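Local coordinates for protein phytochrome Response Regulator RcpA (Tolypothrix sp. PCC 7601, PDB 1K68) that probably relays cyanobacterial phytochrome light signals as a CheY-like, homodimeric response regulator whose receiver domain is switched by phosphorylation of an aspartate beside a bound magnesium ion, at residues A[5-10]-A[31-36]; A[36-41]-A[66-71]. One frame throughout, in Å; residues are numbered along the deposited sequence.

Overall arrangement
The two contacts illustrate how a (beta/alpha)5 receiver domain joins neighbouring strands and then the helix and loop at their C-terminal ends. Contact 1 pairs strand 4-8 with strand 30-34, the outermost strand on that side of the five-stranded parallel sheet; contact 2 follows it along the chain, joining the start of helix 37-44 to the loop that leads into helix 70-79. Their centres lie about 10 Å apart. Asp-36 belongs to both, where strand 30-34 gives way to helix 37-44, and Ala-40 packs against Val-8. Pro-66 also reaches Asp-10, so the loop of contact 2 borders the magnesium site whose ligand Asp-10 contact 1 carries, close to the phosphorylated Asp-62.

Contact 1: A[5-10]-A[31-36]; sequences IFLVED and VVTVRD. With MG (magnesium ion), chain C.
Val-34 and Phe-6 make the tightest side-chain meeting between these parallel strands. The CG2 methyl of Val-34 reaches CZ of Phe-6 at 3.3 Å, and CG1 of Val-34 lies 3.7 Å from CE1 of Phe-6, so both branches of the valine press on the far end of the ring. The two side chains cross at about a right angle. Phe-6 shares its sheet face with Val-32, Val-8 and Val-34, and CG anti to the backbone N (chi1 -168°) turns the ring along the sheet so that its CE1 and CZ end meets Val-34. Helix 37-44 covers this face; its Tyr-43 stacks on the ring. On the other face, toward helix 12-23, Leu-7 and Thr-33 lie side by side.

The backbones zip in parallel register: Ile-5 O, Val-32 O, Leu-7 O and Val-34 O each accept one N-H from the partner strand, the last from Glu-9 N at 3.2 Å.

Beyond the strands Arg-35 bends at chi3 (106°), which brings its guanidinium to Asp-10 O. Arg-35 NH1 gives Asp-10 O a weak bond of 2.8 Å near the guanidinium plane, while Glu-9 O lies over one face of the group; the place of NH2 is doubtful. Asp-10 OD1 binds magnesium at 2.3 Å. Asn-64 O binds the same ion, and Asp-62 completes the protein's share of the site.

The chemistry thus changes along the two strands of this beta-alpha-beta unit, from apolar packing to charge at their C-terminal ends, where Arg-35 sits beside the backbone of Asp-10 while that residue's carboxylate serves the magnesium.

Contact 2: A[36-41]-A[66-71]; sequences DGMEAM and PKKDGR
Pro-66 O accepts two weak bonds: from Gly-37 N across the contact at 3.4 Å, and from Lys-68 N within its own loop at 2.8 Å. The second closes a classic gamma turn centred on Lys-67, whose positive phi (74°) marks it. Asp-36 CB packs on Pro-66 O at 3.2 Å. Having no side chain, Gly-37 can bring its CA to 3.0 Å from Lys-68 O, where a CB would collide with that carbonyl.

Asp-36 is the N-cap of the helix. Asp-36 OD2 takes the N-H of Glu-39 N at 2.7 Å, the donor standing above the carboxylate plane. An alanine here would remove that acceptor and is likely to leave Glu-39 N without its cap, fraying the first turn that sets Gly-37 against the loop.

Met-38 supplies the apolar part, bent at chi2 (-60°) so that it lies across both lysines at about right angles. Met-38 CG is tight against Lys-67 CB at 3.5 Å, and the CE methyl of Met-38 rests on Lys-68 CB at 3.6 Å. Lys-68 runs on extended to a salt bridge with Glu-76.

At the surface, then, the first turn of helix 37-44 is docked on the loop before helix 70-79, while Met-41, one turn further on, packs on Val-73 and Ile-77 and brings the two helices together.

Contact 1: A[5-10]-A[31-36]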
ATOM      1  N   ILE A   5       2.028 -12.327  13.529  1.00 35.00           N
ATOM      2  CA  ILE A   5       3.124 -12.271  12.580  1.00 33.86           C
ATOM      3  C   ILE A   5       4.041 -11.125  12.982  1.00 33.59           C
ATOM      4  O   ILE A   5       3.591  -9.989  13.168  1.00 32.11           O
ATOM      5  CB  ILE A   5       2.600 -12.031  11.160  1.00 33.32           C
ATOM      6  CG1 ILE A   5       1.655 -13.159  10.775  1.00 32.32           C
ATOM      7  CG2 ILE A   5       3.748 -11.961  10.181  1.00 32.56           C
ATOM      8  CD1 ILE A   5       0.882 -12.873   9.522  1.00 37.52           C
ATOM      9  N   PHE A   6       5.324 -11.438  13.133  1.00 30.71           N
ATOM     10  CA  PHE A   6       6.326 -10.451  13.521  1.00 30.79           C
ATOM     11  C   PHE A   6       7.140 -10.082  12.280  1.00 30.67           C
ATOM     12  O   PHE A   6       7.883 -10.903  11.739  1.00 28.29           O
ATOM     13  CB  PHE A   6       7.224 -11.048  14.612  1.00 28.83           C
ATOM     14  CG  PHE A   6       8.102 -10.048  15.304  1.00 30.47           C
ATOM     15  CD1 PHE A   6       7.558  -8.915  15.907  1.00 31.02           C
ATOM     16  CD2 PHE A   6       9.472 -10.260  15.396  1.00 27.99           C
ATOM     17  CE1 PHE A   6       8.368  -8.017  16.594  1.00 30.08           C
ATOM     18  CE2 PHE A   6      10.293  -9.366  16.082  1.00 28.80           C
ATOM     19  CZ  PHE A   6       9.741  -8.241  16.685  1.00 29.59           C
ATOM     20  N   LEU A   7       6.969  -8.845  11.829  1.00 29.39           N
ATOM     21  CA  LEU A   7       7.657  -8.334  10.658  1.00 30.38           C
ATOM     22  C   LEU A   7       8.798  -7.425  11.082  1.00 31.80           C
ATOM     23  O   LEU A   7       8.570  -6.387  11.714  1.00 31.65           O
ATOM     24  CB  LEU A   7       6.676  -7.551   9.779  1.00 30.57           C
ATOM     25  CG  LEU A   7       7.213  -6.727   8.600  1.00 31.57           C
ATOM     26  CD1 LEU A   7       7.874  -7.631   7.554  1.00 29.72           C
ATOM     27  CD2 LEU A   7       6.057  -5.962   7.973  1.00 33.54           C
ATOM     28  N   VAL A   8      10.022  -7.841  10.756  1.00 31.11           N
ATOM     29  CA  VAL A   8      11.224  -7.077  11.066  1.00 31.47           C
ATOM     30  C   VAL A   8      11.669  -6.478   9.729  1.00 32.46           C
ATOM     31  O   VAL A   8      12.275  -7.162   8.899  1.00 30.09           O
ATOM     32  CB  VAL A   8      12.336  -7.982  11.638  1.00 31.88           C
ATOM     33  CG1 VAL A   8      13.521  -7.127  12.070  1.00 31.46           C
ATOM     34  CG2 VAL A   8      11.804  -8.793  12.820  1.00 31.52           C
ATOM     35  N   GLU A   9      11.351  -5.197   9.536  1.00 31.97           N
ATOM     36  CA  GLU A   9      11.632  -4.482   8.288  1.00 32.16           C
ATOM     37  C   GLU A   9      11.660  -2.967   8.520  1.00 32.84           C
ATOM     38  O   GLU A   9      10.883  -2.449   9.314  1.00 33.51           O
ATOM     39  CB  GLU A   9      10.529  -4.820   7.287  1.00 30.24           C
ATOM     40  CG  GLU A   9      10.467  -3.938   6.059  1.00 31.62           C
ATOM     41  CD  GLU A   9      11.618  -4.181   5.121  1.00 34.31           C
ATOM     42  OE1 GLU A   9      12.475  -3.282   4.988  1.00 34.90           O
ATOM     43  OE2 GLU A   9      11.665  -5.278   4.522  1.00 32.92           O
ATOM     44  N   ASP A  10      12.541  -2.253   7.827  1.00 35.19           N
ATOM     45  CA  ASP A  10      12.618  -0.799   8.011  1.00 37.14           C
ATOM     46  C   ASP A  10      12.039   0.021   6.849  1.00 38.71           C
ATOM     47  O   ASP A  10      11.644   1.169   7.035  1.00 40.26           O
ATOM     48  CB  ASP A  10      14.069  -0.375   8.272  1.00 35.26           C
ATOM     49  CG  ASP A  10      14.990  -0.720   7.129  1.00 37.13           C
ATOM     50  OD1 ASP A  10      14.848  -1.828   6.583  1.00 36.98           O
ATOM     51  OD2 ASP A  10      15.864   0.105   6.785  1.00 38.69           O
ATOM     52  N   VAL A  31      -0.446  -8.297  13.139  1.00 41.95           N
ATOM     53  CA  VAL A  31       0.870  -7.999  12.608  1.00 39.30           C
ATOM     54  C   VAL A  31       1.591  -6.966  13.447  1.00 39.18           C
ATOM     55  O   VAL A  31       1.136  -5.828  13.571  1.00 40.44           O
ATOM     56  CB  VAL A  31       0.783  -7.469  11.164  1.00 40.66           C
ATOM     57  CG1 VAL A  31       2.180  -7.330  10.574  1.00 36.94           C
ATOM     58  CG2 VAL A  31      -0.068  -8.409  10.320  1.00 40.88           C
ATOM     59  N   VAL A  32       2.715  -7.367  14.030  1.00 36.95           N
ATOM     60  CA  VAL A  32       3.516  -6.463  14.832  1.00 37.08           C
ATOM     61  C   VAL A  32       4.794  -6.201  14.064  1.00 37.49           C
ATOM     62  O   VAL A  32       5.506  -7.127  13.683  1.00 38.05           O
ATOM     63  CB  VAL A  32       3.829  -7.064  16.203  1.00 37.21           C
ATOM     64  CG1 VAL A  32       4.821  -6.185  16.940  1.00 36.66           C
ATOM     65  CG2 VAL A  32       2.543  -7.181  17.004  1.00 36.88           C
ATOM     66  N   THR A  33       5.080  -4.928  13.840  1.00 37.62           N
ATOM     67  CA  THR A  33       6.242  -4.525  13.070  1.00 36.79           C
ATOM     68  C   THR A  33       7.272  -3.734  13.866  1.00 37.50           C
ATOM     69  O   THR A  33       6.928  -2.746  14.510  1.00 36.20           O
ATOM     70  CB  THR A  33       5.796  -3.645  11.872  1.00 37.23           C
ATOM     71  OG1 THR A  33       4.759  -4.314  11.137  1.00 37.22           O
ATOM     72  CG2 THR A  33       6.968  -3.350  10.943  1.00 34.71           C
ATOM     73  N   VAL A  34       8.526  -4.187  13.840  1.00 35.57           N
ATOM     74  CA  VAL A  34       9.618  -3.464  14.492  1.00 36.12           C
ATOM     75  C   VAL A  34      10.575  -3.146  13.351  1.00 36.19           C
ATOM     76  O   VAL A  34      10.655  -3.903  12.374  1.00 35.18           O
ATOM     77  CB  VAL A  34      10.344  -4.284  15.583  1.00 36.47           C
ATOM     78  CG1 VAL A  34       9.422  -4.485  16.772  1.00 36.57           C
ATOM     79  CG2 VAL A  34      10.818  -5.608  15.023  1.00 36.94           C
ATOM     80  N   ARG A  35      11.312  -2.048  13.478  1.00 36.09           N
ATOM     81  CA  ARG A  35      12.185  -1.596  12.398  1.00 38.57           C
ATOM     82  C   ARG A  35      13.695  -1.778  12.457  1.00 37.34           C
ATOM     83  O   ARG A  35      14.408  -1.242  11.613  1.00 37.46           O
ATOM     84  CB  ARG A  35      11.852  -0.136  12.111  1.00 40.57           C
ATOM     85  CG  ARG A  35      10.350   0.063  11.944  1.00 45.01           C
ATOM     86  CD  ARG A  35       9.934   1.519  11.974  1.00 50.68           C
ATOM     87  NE  ARG A  35       9.589   2.007  10.647  1.00 53.97           N
ATOM     88  CZ  ARG A  35      10.433   2.039   9.623  1.00 56.23           C
ATOM     89  NH1 ARG A  35      11.678   1.612   9.769  1.00 59.97           N
ATOM     90  NH2 ARG A  35      10.032   2.502   8.452  1.00 57.60           N
ATOM     91  N   ASP A  36      14.198  -2.513  13.437  1.00 37.40           N
ATOM     92  CA  ASP A  36      15.637  -2.768  13.490  1.00 38.88           C
ATOM     93  C   ASP A  36      15.923  -4.080  14.208  1.00 37.70           C
ATOM     94  O   ASP A  36      15.081  -4.583  14.946  1.00 36.78           O
ATOM     95  CB  ASP A  36      16.397  -1.617  14.162  1.00 41.47           C
ATOM     96  CG  ASP A  36      16.120  -1.516  15.644  1.00 42.42           C
ATOM     97  OD1 ASP A  36      15.390  -0.586  16.051  1.00 44.72           O
ATOM     98  OD2 ASP A  36      16.630  -2.368  16.397  1.00 41.05           O
TER
HETATM   99 MG    MG C 501      15.980  -3.094   5.079  1.00 39.26          MG
HETATM  100  O   HOH W   1      15.957  -0.757   4.341  1.00 53.90           O

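Contact 2: A[36-41]-A[66-71]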
ATOM      1  N   ASP A  36      14.198  -2.513  13.437  1.00 37.40           N
ATOM      2  CA  ASP A  36      15.637  -2.768  13.490  1.00 38.88           C
ATOM      3  C   ASP A  36      15.923  -4.080  14.208  1.00 37.70           C
ATOM      4  O   ASP A  36      15.081  -4.583  14.946  1.00 36.78           O
ATOM      5  CB  ASP A  36      16.397  -1.617  14.162  1.00 41.47           C
ATOM      6  CG  ASP A  36      16.120  -1.516  15.644  1.00 42.42           C
ATOM      7  OD1 ASP A  36      15.390  -0.586  16.051  1.00 44.72           O
ATOM      8  OD2 ASP A  36      16.630  -2.368  16.397  1.00 41.05           O
ATOM      9  N   GLY A  37      17.108  -4.629  13.974  1.00 38.01           N
ATOM     10  CA  GLY A  37      17.475  -5.891  14.588  1.00 39.94           C
ATOM     11  C   GLY A  37      17.439  -5.867  16.101  1.00 41.35           C
ATOM     12  O   GLY A  37      17.029  -6.843  16.733  1.00 40.17           O
ATOM     13  N   MET A  38      17.872  -4.752  16.683  1.00 41.78           N
ATOM     14  CA  MET A  38      17.889  -4.610  18.132  1.00 42.12           C
ATOM     15  C   MET A  38      16.499  -4.800  18.716  1.00 41.47           C
ATOM     16  O   MET A  38      16.302  -5.644  19.592  1.00 39.61           O
ATOM     17  CB  MET A  38      18.436  -3.235  18.525  1.00 46.35           C
ATOM     18  CG  MET A  38      19.903  -3.016  18.188  1.00 48.97           C
ATOM     19  SD  MET A  38      20.998  -4.196  19.000  1.00 55.83           S
ATOM     20  CE  MET A  38      22.474  -4.051  18.001  1.00 53.33           C
ATOM     21  N   GLU A  39      15.538  -4.017  18.230  1.00 41.82           N
ATOM     22  CA  GLU A  39      14.166  -4.119  18.715  1.00 41.05           C
ATOM     23  C   GLU A  39      13.665  -5.528  18.480  1.00 39.53           C
ATOM     24  O   GLU A  39      12.941  -6.091  19.301  1.00 39.13           O
ATOM     25  CB  GLU A  39      13.239  -3.149  17.979  1.00 43.99           C
ATOM     26  CG  GLU A  39      13.624  -1.695  18.093  1.00 47.74           C
ATOM     27  CD  GLU A  39      14.020  -1.315  19.498  1.00 49.56           C
ATOM     28  OE1 GLU A  39      13.225  -1.560  20.434  1.00 49.01           O
ATOM     29  OE2 GLU A  39      15.130  -0.769  19.657  1.00 51.26           O
ATOM     30  N   ALA A  40      14.052  -6.096  17.346  1.00 37.68           N
ATOM     31  CA  ALA A  40      13.631  -7.443  16.997  1.00 35.99           C
ATOM     32  C   ALA A  40      13.973  -8.424  18.111  1.00 33.30           C
ATOM     33  O   ALA A  40      13.105  -9.121  18.625  1.00 32.10           O
ATOM     34  CB  ALA A  40      14.298  -7.875  15.691  1.00 35.65           C
ATOM     35  N   MET A  41      15.245  -8.473  18.488  1.00 34.44           N
ATOM     36  CA  MET A  41      15.672  -9.390  19.534  1.00 35.20           C
ATOM     37  C   MET A  41      15.061  -9.061  20.894  1.00 34.88           C
ATOM     38  O   MET A  41      14.654  -9.961  21.624  1.00 35.81           O
ATOM     39  CB  MET A  41      17.195  -9.404  19.624  1.00 35.94           C
ATOM     40  CG  MET A  41      17.868  -9.948  18.372  1.00 37.46           C
ATOM     41  SD  MET A  41      17.216 -11.570  17.946  1.00 36.61           S
ATOM     42  CE  MET A  41      17.999 -12.568  19.225  1.00 36.99           C
ATOM     43  N   PRO A  66      18.888  -1.830  10.200  1.00 40.51           N
ATOM     44  CA  PRO A  66      19.658  -0.847  10.964  1.00 43.27           C
ATOM     45  C   PRO A  66      19.975  -1.420  12.343  1.00 45.35           C
ATOM     46  O   PRO A  66      19.218  -2.249  12.866  1.00 43.91           O
ATOM     47  CB  PRO A  66      18.699   0.335  11.064  1.00 43.07           C
ATOM     48  CG  PRO A  66      17.901   0.224   9.817  1.00 41.84           C
ATOM     49  CD  PRO A  66      17.610  -1.251   9.760  1.00 40.06           C
ATOM     50  N   LYS A  67      21.092  -0.968  12.912  1.00 47.71           N
ATOM     51  CA  LYS A  67      21.542  -1.383  14.235  1.00 48.29           C
ATOM     52  C   LYS A  67      22.101  -2.803  14.252  1.00 48.23           C
ATOM     53  O   LYS A  67      23.277  -3.018  14.537  1.00 49.69           O
ATOM     54  CB  LYS A  67      20.387  -1.263  15.229  1.00 50.07           C
ATOM     55  CG  LYS A  67      19.824   0.138  15.352  1.00 52.48           C
ATOM     56  CD  LYS A  67      20.263   0.800  16.645  1.00 55.10           C
ATOM     57  CE  LYS A  67      19.062   1.102  17.529  1.00 56.65           C
ATOM     58  NZ  LYS A  67      19.456   1.770  18.801  1.00 58.98           N
ATOM     59  N   LYS A  68      21.250  -3.771  13.949  1.00 47.41           N
ATOM     60  CA  LYS A  68      21.649  -5.169  13.936  1.00 45.43           C
ATOM     61  C   LYS A  68      20.961  -5.763  12.711  1.00 44.29           C
ATOM     62  O   LYS A  68      19.735  -5.692  12.598  1.00 41.69           O
ATOM     63  CB  LYS A  68      21.151  -5.834  15.219  1.00 44.84           C
ATOM     64  CG  LYS A  68      21.601  -7.251  15.427  1.00 45.93           C
ATOM     65  CD  LYS A  68      21.437  -7.633  16.891  1.00 46.38           C
ATOM     66  CE  LYS A  68      22.432  -8.726  17.284  1.00 47.85           C
ATOM     67  NZ  LYS A  68      22.357  -9.076  18.728  1.00 49.35           N
ATOM     68  N   ASP A  69      21.730  -6.333  11.787  1.00 44.22           N
ATOM     69  CA  ASP A  69      21.111  -6.881  10.583  1.00 43.71           C
ATOM     70  C   ASP A  69      20.411  -8.212  10.772  1.00 42.19           C
ATOM     71  O   ASP A  69      20.581  -8.895  11.784  1.00 42.13           O
ATOM     72  CB  ASP A  69      22.120  -6.982   9.419  1.00 46.16           C
ATOM     73  CG  ASP A  69      23.237  -7.984   9.672  1.00 46.72           C
ATOM     74  OD1 ASP A  69      23.017  -8.970  10.404  1.00 50.04           O
ATOM     75  OD2 ASP A  69      24.337  -7.796   9.111  1.00 47.53           O
ATOM     76  N   GLY A  70      19.609  -8.559   9.770  1.00 40.49           N
ATOM     77  CA  GLY A  70      18.858  -9.796   9.785  1.00 38.03           C
ATOM     78  C   GLY A  70      19.715 -11.039   9.888  1.00 37.98           C
ATOM     79  O   GLY A  70      19.302 -12.020  10.501  1.00 37.66           O
ATOM     80  N   ARG A  71      20.900 -11.010   9.285  1.00 36.94           N
ATOM     81  CA  ARG A  71      21.798 -12.159   9.342  1.00 36.51           C
ATOM     82  C   ARG A  71      22.088 -12.496  10.795  1.00 35.62           C
ATOM     83  O   ARG A  71      22.101 -13.660  11.180  1.00 33.11           O
ATOM     84  CB  ARG A  71      23.096 -11.852   8.613  1.00 37.62           C
TER